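PDB 5MQR: beta-L-arabinobiosidase from Bacteroides thetaiotaomicron, which probably hydrolyses glycosidic bonds of L-arabinofuranose units in plant pectin, and may also have exo-alpha-sialidase activity. Local coordinates for residues K1090-A1095 and L1101-A1106; I1040-L1045 and L1066-D1071; S618-Y623 and Y1077-G1082; G1028-R1033 and F1054-V1059; A757-Y762 and P1034-T1039. All coordinates share one frame; numbering follows the deposited sequence.

Contact 1. Residues K1090-A1095 and L1101-A1106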
# COMPACT_ATOMS: atom_id res chain seq x y z
N LYS A 1090 -10.43 0.70 -0.43
CA LYS A 1090 -10.43 1.70 -1.50
C LYS A 1090 -10.07 3.05 -0.88
O LYS A 1090 -10.64 3.45 0.15
CB LYS A 1090 -11.80 1.77 -2.17
CG LYS A 1090 -12.21 0.47 -2.85
CD LYS A 1090 -11.32 0.15 -4.07
CE LYS A 1090 -11.81 -1.05 -4.88
NZ LYS A 1090 -10.68 -1.72 -5.63
N GLU A 1091 -9.12 3.74 -1.51
CA GLU A 1091 -8.64 5.02 -1.00
C GLU A 1091 -9.77 6.03 -0.97
O GLU A 1091 -10.52 6.17 -1.94
CB GLU A 1091 -7.49 5.57 -1.84
CG GLU A 1091 -7.09 6.97 -1.40
CD GLU A 1091 -5.85 7.51 -2.07
OE1 GLU A 1091 -4.91 6.74 -2.38
OE2 GLU A 1091 -5.83 8.75 -2.27
N ALA A 1092 -9.90 6.73 0.16
CA ALA A 1092 -10.91 7.76 0.35
C ALA A 1092 -10.32 9.16 0.47
O ALA A 1092 -11.07 10.12 0.44
CB ALA A 1092 -11.72 7.44 1.58
N GLY A 1093 -9.02 9.28 0.64
CA GLY A 1093 -8.40 10.59 0.81
C GLY A 1093 -6.90 10.50 1.03
O GLY A 1093 -6.37 9.45 1.38
N HIS A 1094 -6.24 11.62 0.86
CA HIS A 1094 -4.79 11.65 0.82
C HIS A 1094 -4.32 13.03 1.20
O HIS A 1094 -4.94 14.02 0.83
CB HIS A 1094 -4.37 11.33 -0.61
CG HIS A 1094 -3.01 11.83 -0.97
ND1 HIS A 1094 -1.86 11.35 -0.38
CD2 HIS A 1094 -2.62 12.73 -1.90
CE1 HIS A 1094 -0.81 11.94 -0.93
NE2 HIS A 1094 -1.24 12.79 -1.84
N ALA A 1095 -3.22 13.08 1.93
CA ALA A 1095 -2.52 14.31 2.23
C ALA A 1095 -1.01 14.09 2.12
O ALA A 1095 -0.54 13.00 2.37
CB ALA A 1095 -2.90 14.80 3.62
N LEU A 1101 -6.99 15.56 7.93
CA LEU A 1101 -7.52 15.08 6.67
C LEU A 1101 -8.96 14.65 6.90
O LEU A 1101 -9.23 13.82 7.78
CB LEU A 1101 -6.67 13.92 6.15
CG LEU A 1101 -7.16 13.19 4.90
CD1 LEU A 1101 -7.32 14.13 3.70
CD2 LEU A 1101 -6.19 12.06 4.57
N VAL A 1102 -9.87 15.23 6.12
CA VAL A 1102 -11.30 15.07 6.25
C VAL A 1102 -11.83 14.54 4.92
O VAL A 1102 -11.61 15.15 3.89
CB VAL A 1102 -11.98 16.41 6.59
CG1 VAL A 1102 -13.49 16.33 6.47
CG2 VAL A 1102 -11.59 16.85 8.00
N CYS A 1103 -12.52 13.41 4.96
CA CYS A 1103 -13.14 12.83 3.78
C CYS A 1103 -14.63 12.93 3.93
O CYS A 1103 -15.24 12.15 4.69
CB CYS A 1103 -12.74 11.36 3.68
SG CYS A 1103 -10.95 11.18 3.63
N GLU A 1104 -15.24 13.88 3.23
CA GLU A 1104 -16.67 14.13 3.38
C GLU A 1104 -17.49 13.05 2.74
O GLU A 1104 -17.18 12.60 1.65
CB GLU A 1104 -17.05 15.48 2.80
CG GLU A 1104 -16.37 16.63 3.53
CD GLU A 1104 -17.25 17.85 3.71
OE1 GLU A 1104 -18.47 17.81 3.39
OE2 GLU A 1104 -16.70 18.87 4.19
N ASN A 1105 -18.52 12.62 3.45
CA ASN A 1105 -19.46 11.59 2.99
C ASN A 1105 -18.78 10.41 2.28
O ASN A 1105 -19.21 10.00 1.22
CB ASN A 1105 -20.54 12.24 2.10
CG ASN A 1105 -21.31 13.34 2.83
OD1 ASN A 1105 -21.82 13.12 3.93
ND2 ASN A 1105 -21.39 14.53 2.23
N ALA A 1106 -17.71 9.88 2.87
CA ALA A 1106 -17.02 8.71 2.31
C ALA A 1106 -17.60 7.38 2.82
O ALA A 1106 -17.20 6.31 2.37
CB ALA A 1106 -15.53 8.78 2.61
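L1101 and C1103 face A1092, G1093 and H1094 where two layers of the C-terminal beta domain meet near its surface. Strand 1090-1095 is the outermost strand of a five-stranded antiparallel sheet. Strand 1101-1103 pairs instead with 1040-1042. The two strand segments run roughly antiparallel, at 147°, with axes 7.0 Å apart at closest approach. They meet by packing across this gap rather than as paired neighbours.

Methyl contacts lie toward both ends. A1092 CB meets A1106 CB at 4.2 Å, beyond the end of strand 1101-1103. At the other end L1101 CD2 comes within 4.4 Å of A1095 CB. Both methyls of L1101 also lie against the H1094 backbone, CD2 3.7 Å from H1094 N and CD1 3.7 Å from H1094 O. The side chain gets there because CG stands trans to the main-chain nitrogen (chi1 174°). I1085, on the adjacent strand 1082-1087, touches L1101 and C1103 as well.

The sulfur contacts fill the middle. C1103 SG turns to the backbone of A1092 and G1093, lying 3.8 Å from G1093 CA, where no side chain intervenes. The carbonyl of the preceding residue is nearer: A1092 O is 3.4 Å from C1103 SG.

Contact 2. Residues I1040-L1045 and L1066-D1071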
# COMPACT_ATOMS: atom_id res chain seq x y z
N ILE A 1040 -15.34 11.13 7.62
CA ILE A 1040 -14.18 10.61 8.33
C ILE A 1040 -13.20 11.75 8.57
O ILE A 1040 -12.87 12.49 7.64
CB ILE A 1040 -13.46 9.51 7.54
CG1 ILE A 1040 -14.45 8.40 7.17
CG2 ILE A 1040 -12.26 8.98 8.33
CD1 ILE A 1040 -13.86 7.37 6.22
N GLU A 1041 -12.74 11.88 9.81
CA GLU A 1041 -11.86 12.97 10.23
C GLU A 1041 -10.67 12.35 10.95
O GLU A 1041 -10.86 11.66 11.95
CB GLU A 1041 -12.61 13.93 11.18
CG GLU A 1041 -11.78 15.07 11.78
CD GLU A 1041 -12.50 15.84 12.91
OE1 GLU A 1041 -13.67 15.56 13.21
OE2 GLU A 1041 -11.89 16.74 13.52
N ILE A 1042 -9.48 12.56 10.42
CA ILE A 1042 -8.26 12.18 11.11
C ILE A 1042 -7.36 13.37 11.29
O ILE A 1042 -7.38 14.31 10.51
CB ILE A 1042 -7.48 11.02 10.45
CG1 ILE A 1042 -6.67 11.48 9.23
CG2 ILE A 1042 -8.44 9.90 10.09
CD1 ILE A 1042 -5.84 10.37 8.60
N ASN A 1043 -6.55 13.30 12.34
CA ASN A 1043 -5.61 14.36 12.65
C ASN A 1043 -4.56 13.78 13.58
O ASN A 1043 -4.66 13.93 14.80
CB ASN A 1043 -6.33 15.54 13.29
CG ASN A 1043 -5.41 16.70 13.56
OD1 ASN A 1043 -4.51 16.98 12.76
ND2 ASN A 1043 -5.57 17.35 14.70
N PRO A 1044 -3.58 13.06 13.02
CA PRO A 1044 -2.55 12.45 13.86
C PRO A 1044 -1.74 13.48 14.63
O PRO A 1044 -1.37 14.49 14.09
CB PRO A 1044 -1.64 11.73 12.87
CG PRO A 1044 -2.41 11.66 11.61
CD PRO A 1044 -3.33 12.83 11.59
N LEU A 1045 -1.48 13.19 15.90
CA LEU A 1045 -0.65 14.05 16.73
C LEU A 1045 0.73 13.43 16.86
O LEU A 1045 1.24 13.23 17.95
CB LEU A 1045 -1.31 14.25 18.10
CG LEU A 1045 -2.75 14.72 18.08
CD1 LEU A 1045 -3.34 14.65 19.47
CD2 LEU A 1045 -2.87 16.10 17.46
N LEU A 1066 -11.87 0.53 8.11
CA LEU A 1066 -10.97 1.64 7.79
C LEU A 1066 -9.53 1.27 7.95
O LEU A 1066 -9.17 0.44 8.80
CB LEU A 1066 -11.23 2.93 8.60
CG LEU A 1066 -12.63 3.54 8.68
CD1 LEU A 1066 -12.58 4.96 9.25
CD2 LEU A 1066 -13.34 3.54 7.37
N THR A 1067 -8.72 1.94 7.15
CA THR A 1067 -7.27 1.87 7.26
C THR A 1067 -6.74 3.29 7.23
O THR A 1067 -7.17 4.09 6.42
CB THR A 1067 -6.67 1.15 6.05
OG1 THR A 1067 -7.38 -0.06 5.85
CG2 THR A 1067 -5.20 0.88 6.24
N ILE A 1068 -5.81 3.59 8.12
CA ILE A 1068 -5.14 4.88 8.10
C ILE A 1068 -3.66 4.57 8.07
O ILE A 1068 -3.16 3.85 8.92
CB ILE A 1068 -5.44 5.71 9.37
CG1 ILE A 1068 -6.93 6.02 9.48
CG2 ILE A 1068 -4.59 6.99 9.39
CD1 ILE A 1068 -7.38 6.39 10.87
N LEU A 1069 -2.97 5.14 7.10
CA LEU A 1069 -1.58 4.92 6.98
C LEU A 1069 -0.79 6.12 6.53
O LEU A 1069 -1.31 7.06 5.92
CB LEU A 1069 -1.31 3.73 6.06
CG LEU A 1069 -1.65 3.77 4.57
CD1 LEU A 1069 -0.59 4.52 3.75
CD2 LEU A 1069 -1.81 2.33 4.06
N TRP A 1070 0.48 6.05 6.87
CA TRP A 1070 1.45 7.07 6.60
C TRP A 1070 2.67 6.37 6.03
O TRP A 1070 3.11 5.37 6.57
CB TRP A 1070 1.83 7.79 7.90
CG TRP A 1070 3.04 8.64 7.77
CD1 TRP A 1070 4.25 8.40 8.33
CD2 TRP A 1070 3.19 9.84 6.99
NE1 TRP A 1070 5.15 9.39 7.96
CE2 TRP A 1070 4.52 10.29 7.15
CE3 TRP A 1070 2.32 10.60 6.19
CZ2 TRP A 1070 5.02 11.46 6.54
CZ3 TRP A 1070 2.81 11.78 5.57
CH2 TRP A 1070 4.15 12.20 5.76
N ASP A 1071 3.20 6.91 4.94
CA ASP A 1071 4.34 6.29 4.25
C ASP A 1071 5.10 7.41 3.59
O ASP A 1071 4.78 7.86 2.50
CB ASP A 1071 3.84 5.26 3.23
CG ASP A 1071 4.93 4.26 2.79
OD1 ASP A 1071 6.15 4.49 3.05
OD2 ASP A 1071 4.55 3.23 2.16
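I1042 and I1068 pack against each other between the two layers of a beta sandwich, the form known for this C-terminal domain family. Strand 1040-1042 lies in one layer and strand 1064-1071 in the other. The backbones stay well apart, with I1042 CA 8.5 Å from I1068 CA, so the two strands meet through side chains.

I1042 can be followed outward. The bond from CA to CB points toward the other strand. CB then splits into two branches, each with its own partner. The short branch ends at CG2, which lies 3.7 Å from I1068 CD1. The long branch starts at CG1, set between the backbone N and the carbonyl carbon (chi1 78°). From there the chain is extended (chi2 177°) and carries I1042 CD1 to 3.7 Å from I1068 CG2. The match is reciprocal: the long arm of each isoleucine meets the short methyl of the other. The two side chains therefore slide past each other in opposite directions. L1083 and I1085 of strand 1082-1087 also touch I1042.

Two residues earlier on each strand, I1040 and L1066 meet differently, tip to tip. V1087 adds to the packing on I1040. I1040 CG2 lies 4.1 Å from L1066 CD1, and I1040 CD1 comes to 4.0 Å from L1066 CD2.

Contact 3. Residues S618-Y623 and Y1077-G1082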
# COMPACT_ATOMS: atom_id res chain seq x y z
N SER A 618 -8.95 -6.45 6.93
CA SER A 618 -7.71 -5.67 6.98
C SER A 618 -7.10 -5.54 5.59
O SER A 618 -6.85 -6.52 4.95
CB SER A 618 -6.70 -6.34 7.91
OG SER A 618 -5.64 -5.45 8.26
N ALA A 619 -6.85 -4.32 5.14
CA ALA A 619 -6.44 -4.08 3.75
C ALA A 619 -4.94 -4.26 3.48
O ALA A 619 -4.57 -4.68 2.39
CB ALA A 619 -6.90 -2.68 3.33
N PHE A 620 -4.09 -3.89 4.44
CA PHE A 620 -2.63 -3.95 4.30
C PHE A 620 -2.02 -4.87 5.36
O PHE A 620 -1.23 -5.77 5.02
CB PHE A 620 -2.02 -2.55 4.37
CG PHE A 620 -2.41 -1.68 3.22
CD1 PHE A 620 -3.69 -1.10 3.17
CD2 PHE A 620 -1.54 -1.48 2.15
CE1 PHE A 620 -4.08 -0.32 2.09
CE2 PHE A 620 -1.93 -0.70 1.07
CZ PHE A 620 -3.21 -0.13 1.04
N LEU A 621 -2.39 -4.70 6.63
CA LEU A 621 -1.81 -5.53 7.69
C LEU A 621 -2.53 -6.86 7.84
O LEU A 621 -3.74 -6.96 7.58
CB LEU A 621 -1.86 -4.78 9.04
CG LEU A 621 -1.20 -3.39 9.04
CD1 LEU A 621 -1.29 -2.75 10.42
CD2 LEU A 621 0.25 -3.43 8.56
N LYS A 622 -1.78 -7.88 8.25
CA LYS A 622 -2.32 -9.21 8.49
C LYS A 622 -1.95 -9.69 9.88
O LYS A 622 -0.83 -9.49 10.36
CB LYS A 622 -1.79 -10.19 7.43
CG LYS A 622 -2.22 -9.85 5.98
CD LYS A 622 -3.72 -10.02 5.76
CE LYS A 622 -4.34 -8.98 4.80
NZ LYS A 622 -5.82 -9.26 4.59
N TYR A 623 -2.92 -10.33 10.53
CA TYR A 623 -2.75 -10.75 11.90
C TYR A 623 -1.57 -11.70 12.05
O TYR A 623 -0.85 -11.61 13.04
CB TYR A 623 -4.03 -11.36 12.50
CG TYR A 623 -3.80 -11.74 13.94
CD1 TYR A 623 -3.71 -10.75 14.91
CD2 TYR A 623 -3.54 -13.07 14.32
CE1 TYR A 623 -3.40 -11.07 16.22
CE2 TYR A 623 -3.26 -13.40 15.65
CZ TYR A 623 -3.19 -12.38 16.59
OH TYR A 623 -2.88 -12.61 17.91
N TYR A 1077 4.19 0.46 2.23
CA TYR A 1077 2.89 -0.07 1.72
C TYR A 1077 2.75 -0.08 0.20
O TYR A 1077 1.82 -0.70 -0.30
CB TYR A 1077 1.70 0.65 2.37
CG TYR A 1077 1.89 0.69 3.86
CD1 TYR A 1077 1.76 -0.47 4.63
CD2 TYR A 1077 2.31 1.84 4.51
CE1 TYR A 1077 1.97 -0.46 6.00
CE2 TYR A 1077 2.53 1.86 5.88
CZ TYR A 1077 2.36 0.71 6.62
OH TYR A 1077 2.62 0.71 7.97
N HIS A 1078 3.63 0.62 -0.52
CA HIS A 1078 3.61 0.67 -2.00
C HIS A 1078 2.21 1.04 -2.51
O HIS A 1078 1.64 0.36 -3.37
CB HIS A 1078 4.09 -0.66 -2.60
CG HIS A 1078 5.53 -0.95 -2.32
ND1 HIS A 1078 5.94 -1.93 -1.44
CD2 HIS A 1078 6.66 -0.39 -2.80
CE1 HIS A 1078 7.25 -1.95 -1.37
NE2 HIS A 1078 7.72 -1.03 -2.20
N CYS A 1079 1.62 2.10 -1.94
CA CYS A 1079 0.36 2.64 -2.42
C CYS A 1079 0.46 4.16 -2.55
O CYS A 1079 -0.56 4.83 -2.55
CB CYS A 1079 -0.79 2.23 -1.50
SG CYS A 1079 -0.66 3.03 0.13
N GLY A 1080 1.68 4.69 -2.66
CA GLY A 1080 1.90 6.14 -2.72
C GLY A 1080 2.48 6.73 -1.44
O GLY A 1080 2.48 6.10 -0.39
N LYS A 1081 3.01 7.94 -1.55
CA LYS A 1081 3.57 8.62 -0.41
C LYS A 1081 2.49 9.38 0.36
O LYS A 1081 1.45 9.72 -0.18
CB LYS A 1081 4.65 9.58 -0.85
CG LYS A 1081 5.82 8.91 -1.52
CD LYS A 1081 6.94 9.92 -1.73
CE LYS A 1081 8.08 9.37 -2.56
NZ LYS A 1081 9.22 10.35 -2.57
N GLY A 1082 2.76 9.63 1.63
CA GLY A 1082 1.92 10.48 2.45
C GLY A 1082 0.92 9.75 3.32
O GLY A 1082 1.06 8.55 3.60
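The two segments are irregular loops, and their backbones come closest at F620 and Y1077, whose CA atoms are 7.2 Å apart. The F620 side chain touches both Y1077 and C1079. Its CG lies anti to the carbonyl carbon (chi1 -65°), which turns the ring toward the other loop. F620 CD2 lies 3.9 Å from Y1077 CB, and the two side chains cross obliquely. Further round, F620 CE2 is 4.1 Å from C1079 SG. The sulfur sits 4.9 Å from the F620 ring centroid and 51° off the ring normal. L621 adds a methyl: L621 CD2 reaches the edge of the Y1077 ring, near its plane, 4.3 Å from Y1077 CE1. Y1077 OH is hydrogen-bonded to E662 OE2. L1069 touches both F620 and C1079, and the F1086 ring also meets F620. C1079 SG beside the F620 ring is a cysteine sulfur-aromatic contact, and it joins the loop between strand 600-610 and helix 627-636 to a loop of the C-terminal beta domain.

Contact 4. Residues G1028-R1033 and F1054-V1059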
# COMPACT_ATOMS: atom_id res chain seq x y z
N GLY A 1028 -6.11 9.64 19.31
CA GLY A 1028 -5.24 10.77 19.59
C GLY A 1028 -4.00 10.72 18.72
O GLY A 1028 -3.80 11.59 17.86
N LEU A 1029 -3.18 9.69 18.95
CA LEU A 1029 -1.92 9.50 18.21
C LEU A 1029 -2.14 9.32 16.70
O LEU A 1029 -1.68 10.11 15.91
CB LEU A 1029 -1.16 8.30 18.77
CG LEU A 1029 0.30 8.29 18.34
CD1 LEU A 1029 1.13 9.26 19.15
CD2 LEU A 1029 0.84 6.90 18.53
N ILE A 1030 -2.87 8.29 16.31
CA ILE A 1030 -3.27 8.10 14.91
C ILE A 1030 -4.32 9.13 14.52
O ILE A 1030 -4.37 9.57 13.38
CB ILE A 1030 -3.85 6.69 14.68
CG1 ILE A 1030 -2.80 5.61 14.97
CG2 ILE A 1030 -4.39 6.52 13.25
CD1 ILE A 1030 -1.74 5.50 13.90
N GLY A 1031 -5.16 9.52 15.48
CA GLY A 1031 -6.00 10.67 15.31
C GLY A 1031 -7.32 10.44 14.61
O GLY A 1031 -7.89 11.41 14.07
N LEU A 1032 -7.85 9.22 14.64
CA LEU A 1032 -9.22 9.03 14.14
C LEU A 1032 -10.20 9.67 15.11
O LEU A 1032 -10.27 9.25 16.26
CB LEU A 1032 -9.55 7.55 13.98
CG LEU A 1032 -10.99 7.18 13.57
CD1 LEU A 1032 -11.40 7.77 12.22
CD2 LEU A 1032 -11.12 5.67 13.52
N ARG A 1033 -10.93 10.68 14.65
CA ARG A 1033 -11.86 11.42 15.51
C ARG A 1033 -13.31 11.00 15.32
O ARG A 1033 -13.96 11.40 14.36
CB ARG A 1033 -11.71 12.93 15.25
CG ARG A 1033 -10.26 13.44 15.30
CD ARG A 1033 -9.60 13.28 16.67
NE ARG A 1033 -10.30 14.02 17.71
CZ ARG A 1033 -10.11 13.88 19.02
NH1 ARG A 1033 -9.22 13.01 19.51
NH2 ARG A 1033 -10.83 14.62 19.88
N PHE A 1054 3.56 4.32 9.38
CA PHE A 1054 2.76 3.59 10.37
C PHE A 1054 1.43 3.25 9.75
O PHE A 1054 1.08 3.79 8.69
CB PHE A 1054 2.54 4.38 11.68
CG PHE A 1054 1.88 5.72 11.49
CD1 PHE A 1054 0.51 5.82 11.38
CD2 PHE A 1054 2.64 6.88 11.46
CE1 PHE A 1054 -0.11 7.06 11.21
CE2 PHE A 1054 2.03 8.13 11.28
CZ PHE A 1054 0.66 8.22 11.17
N CYS A 1055 0.67 2.40 10.42
CA CYS A 1055 -0.63 2.05 9.89
C CYS A 1055 -1.56 1.53 10.96
O CYS A 1055 -1.17 0.72 11.78
CB CYS A 1055 -0.46 0.98 8.79
SG CYS A 1055 -2.01 0.30 8.18
N LEU A 1056 -2.78 2.03 10.95
CA LEU A 1056 -3.87 1.44 11.72
C LEU A 1056 -4.86 0.88 10.73
O LEU A 1056 -5.35 1.57 9.88
CB LEU A 1056 -4.56 2.46 12.61
CG LEU A 1056 -5.70 1.91 13.47
CD1 LEU A 1056 -5.17 1.05 14.62
CD2 LEU A 1056 -6.53 3.07 14.01
N ASP A 1057 -5.15 -0.40 10.88
CA ASP A 1057 -5.92 -1.15 9.90
C ASP A 1057 -6.96 -1.97 10.62
O ASP A 1057 -6.92 -2.13 11.85
CB ASP A 1057 -4.98 -2.07 9.14
CG ASP A 1057 -5.40 -2.33 7.72
OD1 ASP A 1057 -6.57 -2.10 7.32
OD2 ASP A 1057 -4.53 -2.80 6.97
N ASN A 1058 -7.88 -2.50 9.83
CA ASN A 1058 -8.92 -3.40 10.30
C ASN A 1058 -9.83 -2.71 11.32
O ASN A 1058 -10.35 -3.37 12.21
CB ASN A 1058 -8.32 -4.69 10.90
CG ASN A 1058 -9.31 -5.87 10.88
OD1 ASN A 1058 -10.17 -5.93 10.03
ND2 ASN A 1058 -9.17 -6.78 11.80
N VAL A 1059 -10.05 -1.40 11.16
CA VAL A 1059 -10.89 -0.68 12.10
C VAL A 1059 -12.35 -0.83 11.64
O VAL A 1059 -12.66 -0.51 10.48
CB VAL A 1059 -10.53 0.82 12.15
CG1 VAL A 1059 -11.51 1.60 13.03
CG2 VAL A 1059 -9.10 1.02 12.63
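The turn following helix 1022-1029 packs on the inner face of the C-terminal beta sandwich, where I1030 and L1032 lie against strand 1053-1061. G1031 is the first residue to leave helical geometry, with a phi of 86° that suits glycine. On either side of it in sequence, I1030 and L1032 both point at the strand.

I1030 uses both its branches. CG2 stands trans to the backbone N and meets L1056 at CB and at CD2, each 4.1 Å away. The other branch folds at CG1 (chi2 -74°) and carries CD1 to the F1054 ring. I1030 CD1 is 3.4 Å from F1054 CD1, a tight contact made obliquely to the ring. The W1070 ring meets F1054 too. L1032 and V1059 reach toward each other tip to tip, with L1032 CD2 4.1 Å from V1059 CG1. I1068 of the adjacent strand touches both I1030 and L1032.

Toward V1059 the strand is irregular. N1058 and V1059 both face L1066, forming a G1 beta bulge. The D1057 carboxylate beside it is well satisfied: A619 N and T1067 OG1 bond to OD1, and F620 N and L621 N to OD2. N1058 N also reaches D1057 OD1 at 2.9 Å, with an N-H...O angle of 141°.

Contact 5. Residues A757-Y762 and P1034-T1039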
# COMPACT_ATOMS: atom_id res chain seq x y z
N ALA A 757 -20.00 7.90 27.57
CA ALA A 757 -19.34 6.71 27.04
C ALA A 757 -20.22 5.88 26.09
O ALA A 757 -19.72 5.39 25.09
CB ALA A 757 -18.79 5.83 28.17
N VAL A 758 -21.50 5.74 26.38
CA VAL A 758 -22.42 5.04 25.48
C VAL A 758 -22.60 5.79 24.15
O VAL A 758 -22.60 5.15 23.09
CB VAL A 758 -23.78 4.74 26.15
CG1 VAL A 758 -24.84 4.33 25.13
CG2 VAL A 758 -23.60 3.63 27.17
N LEU A 759 -22.74 7.11 24.18
CA LEU A 759 -22.73 7.88 22.95
C LEU A 759 -21.36 7.72 22.20
O LEU A 759 -21.35 7.54 20.97
CB LEU A 759 -23.08 9.34 23.20
CG LEU A 759 -23.14 10.23 21.96
CD1 LEU A 759 -24.20 9.74 20.99
CD2 LEU A 759 -23.38 11.68 22.34
N ALA A 760 -20.24 7.73 22.93
CA ALA A 760 -18.91 7.52 22.31
C ALA A 760 -18.83 6.16 21.58
O ALA A 760 -18.20 6.06 20.52
CB ALA A 760 -17.81 7.60 23.35
N ARG A 761 -19.47 5.14 22.15
CA ARG A 761 -19.53 3.84 21.51
C ARG A 761 -20.29 3.94 20.21
O ARG A 761 -19.81 3.46 19.20
CB ARG A 761 -20.18 2.77 22.38
CG ARG A 761 -19.87 1.38 21.86
CD ARG A 761 -20.95 0.39 22.20
NE ARG A 761 -20.69 -0.87 21.52
CZ ARG A 761 -21.40 -1.98 21.68
NH1 ARG A 761 -22.43 -2.02 22.49
NH2 ARG A 761 -21.06 -3.07 21.00
N TYR A 762 -21.47 4.56 20.26
CA TYR A 762 -22.27 4.79 19.06
C TYR A 762 -21.52 5.53 17.95
O TYR A 762 -21.62 5.17 16.79
CB TYR A 762 -23.61 5.49 19.40
CG TYR A 762 -24.35 5.94 18.17
CD1 TYR A 762 -24.98 5.01 17.35
CD2 TYR A 762 -24.38 7.30 17.80
CE1 TYR A 762 -25.64 5.42 16.18
CE2 TYR A 762 -25.03 7.71 16.65
CZ TYR A 762 -25.66 6.77 15.85
OH TYR A 762 -26.32 7.16 14.73
N PRO A 1034 -13.84 10.18 16.22
CA PRO A 1034 -15.18 9.64 15.92
C PRO A 1034 -16.24 10.70 15.84
O PRO A 1034 -16.15 11.70 16.55
CB PRO A 1034 -15.45 8.67 17.08
CG PRO A 1034 -14.08 8.30 17.57
CD PRO A 1034 -13.26 9.55 17.42
N ARG A 1035 -17.22 10.51 14.96
CA ARG A 1035 -18.28 11.48 14.71
C ARG A 1035 -19.63 10.80 14.56
O ARG A 1035 -19.71 9.61 14.29
CB ARG A 1035 -18.01 12.25 13.43
CG ARG A 1035 -16.78 13.14 13.48
CD ARG A 1035 -16.31 13.43 12.09
NE ARG A 1035 -17.26 14.27 11.37
CZ ARG A 1035 -17.05 15.54 11.00
NH1 ARG A 1035 -15.91 16.16 11.25
NH2 ARG A 1035 -18.01 16.20 10.35
N LEU A 1036 -20.68 11.60 14.68
CA LEU A 1036 -22.07 11.14 14.50
C LEU A 1036 -22.46 10.97 13.05
O LEU A 1036 -23.39 10.24 12.75
CB LEU A 1036 -23.04 12.12 15.14
CG LEU A 1036 -22.89 12.33 16.64
CD1 LEU A 1036 -23.58 13.61 17.08
CD2 LEU A 1036 -23.41 11.13 17.40
N ASP A 1037 -21.79 11.68 12.15
CA ASP A 1037 -22.21 11.78 10.74
C ASP A 1037 -21.41 10.79 9.87
O ASP A 1037 -20.78 9.89 10.41
CB ASP A 1037 -22.11 13.26 10.28
CG ASP A 1037 -20.66 13.78 10.22
OD1 ASP A 1037 -19.71 12.99 10.40
OD2 ASP A 1037 -20.46 14.99 9.99
N ASP A 1038 -21.44 10.97 8.55
CA ASP A 1038 -20.80 10.06 7.60
C ASP A 1038 -19.42 10.53 7.15
O ASP A 1038 -18.88 10.02 6.17
CB ASP A 1038 -21.71 9.88 6.37
CG ASP A 1038 -23.14 9.54 6.76
OD1 ASP A 1038 -23.33 8.91 7.83
OD2 ASP A 1038 -24.09 9.93 6.01
N THR A 1039 -18.84 11.49 7.85
CA THR A 1039 -17.58 12.09 7.44
C THR A 1039 -16.46 11.43 8.26
O THR A 1039 -16.64 11.17 9.45
CB THR A 1039 -17.66 13.64 7.57
OG1 THR A 1039 -18.49 14.15 6.51
CG2 THR A 1039 -16.30 14.30 7.48
O HOH W 1 -25.79 9.74 14.03
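L1036 holds CG opposite its own carbonyl carbon (chi1 -61°), while Y762 on the helix has CG trans to the backbone N (chi1 171°). These settings bring one methyl, L1036 CD2, to both helix side chains. It lies 3.9 Å from L759 CD1. It is equally close to the Y762 ring, 3.9 Å from CE2, and comes in at the edge, in the ring plane. L1036 crosses both partners at about a right angle. I835 of helix 820-839 touches both leucines.

A water bridges the same two segments. It donates to L1036 O at 2.8 Å and pairs with Y762 OH at 2.7 Å, also in the plane of the ring. Helix 754-765 belongs to the MGH1-like glycoside hydrolase domain, probably an (alpha/alpha)6 barrel as in relatives. Loop 1034-1039 runs between helix 1022-1029 and strand 1040-1042 and is braced by an Asx turn, with T1039 N bonding to D1037 OD1.

R1035 grips D1037 side-on in a salt bridge, NE to OD1 at 2.9 Å and NH2 to OD2 at 2.8 Å. R1035 NE and T1039 N approach D1037 OD1 from opposite faces of the carboxylate. T1039 CG2 lies over the centre of one face of the R1035 guanidinium, 3.7 Å above its plane.

From the N terminus, residues 618-623 open the widest loop, which contact 3 closes at 1077-1082. Contacts 2, 4 and 5 all fall within it. Contact 5 spans from helix 754-765 to 1034-1039 and ties that helix to the loop before strand 1040-1042. Contact 4 opens at 1028-1033, before contact 5 has closed, so these two cross. It also crosses contact 2, which begins at 1040-1045; together they pack the turn after helix 1022-1029 and strand 1040-1042 on neighbouring strands of one sheet. Contact 1 comes last, after contact 3 has closed. Probable hydrogen bonds from C1103 N to I1040 O and from L1101 N to I1042 O link it to contact 2.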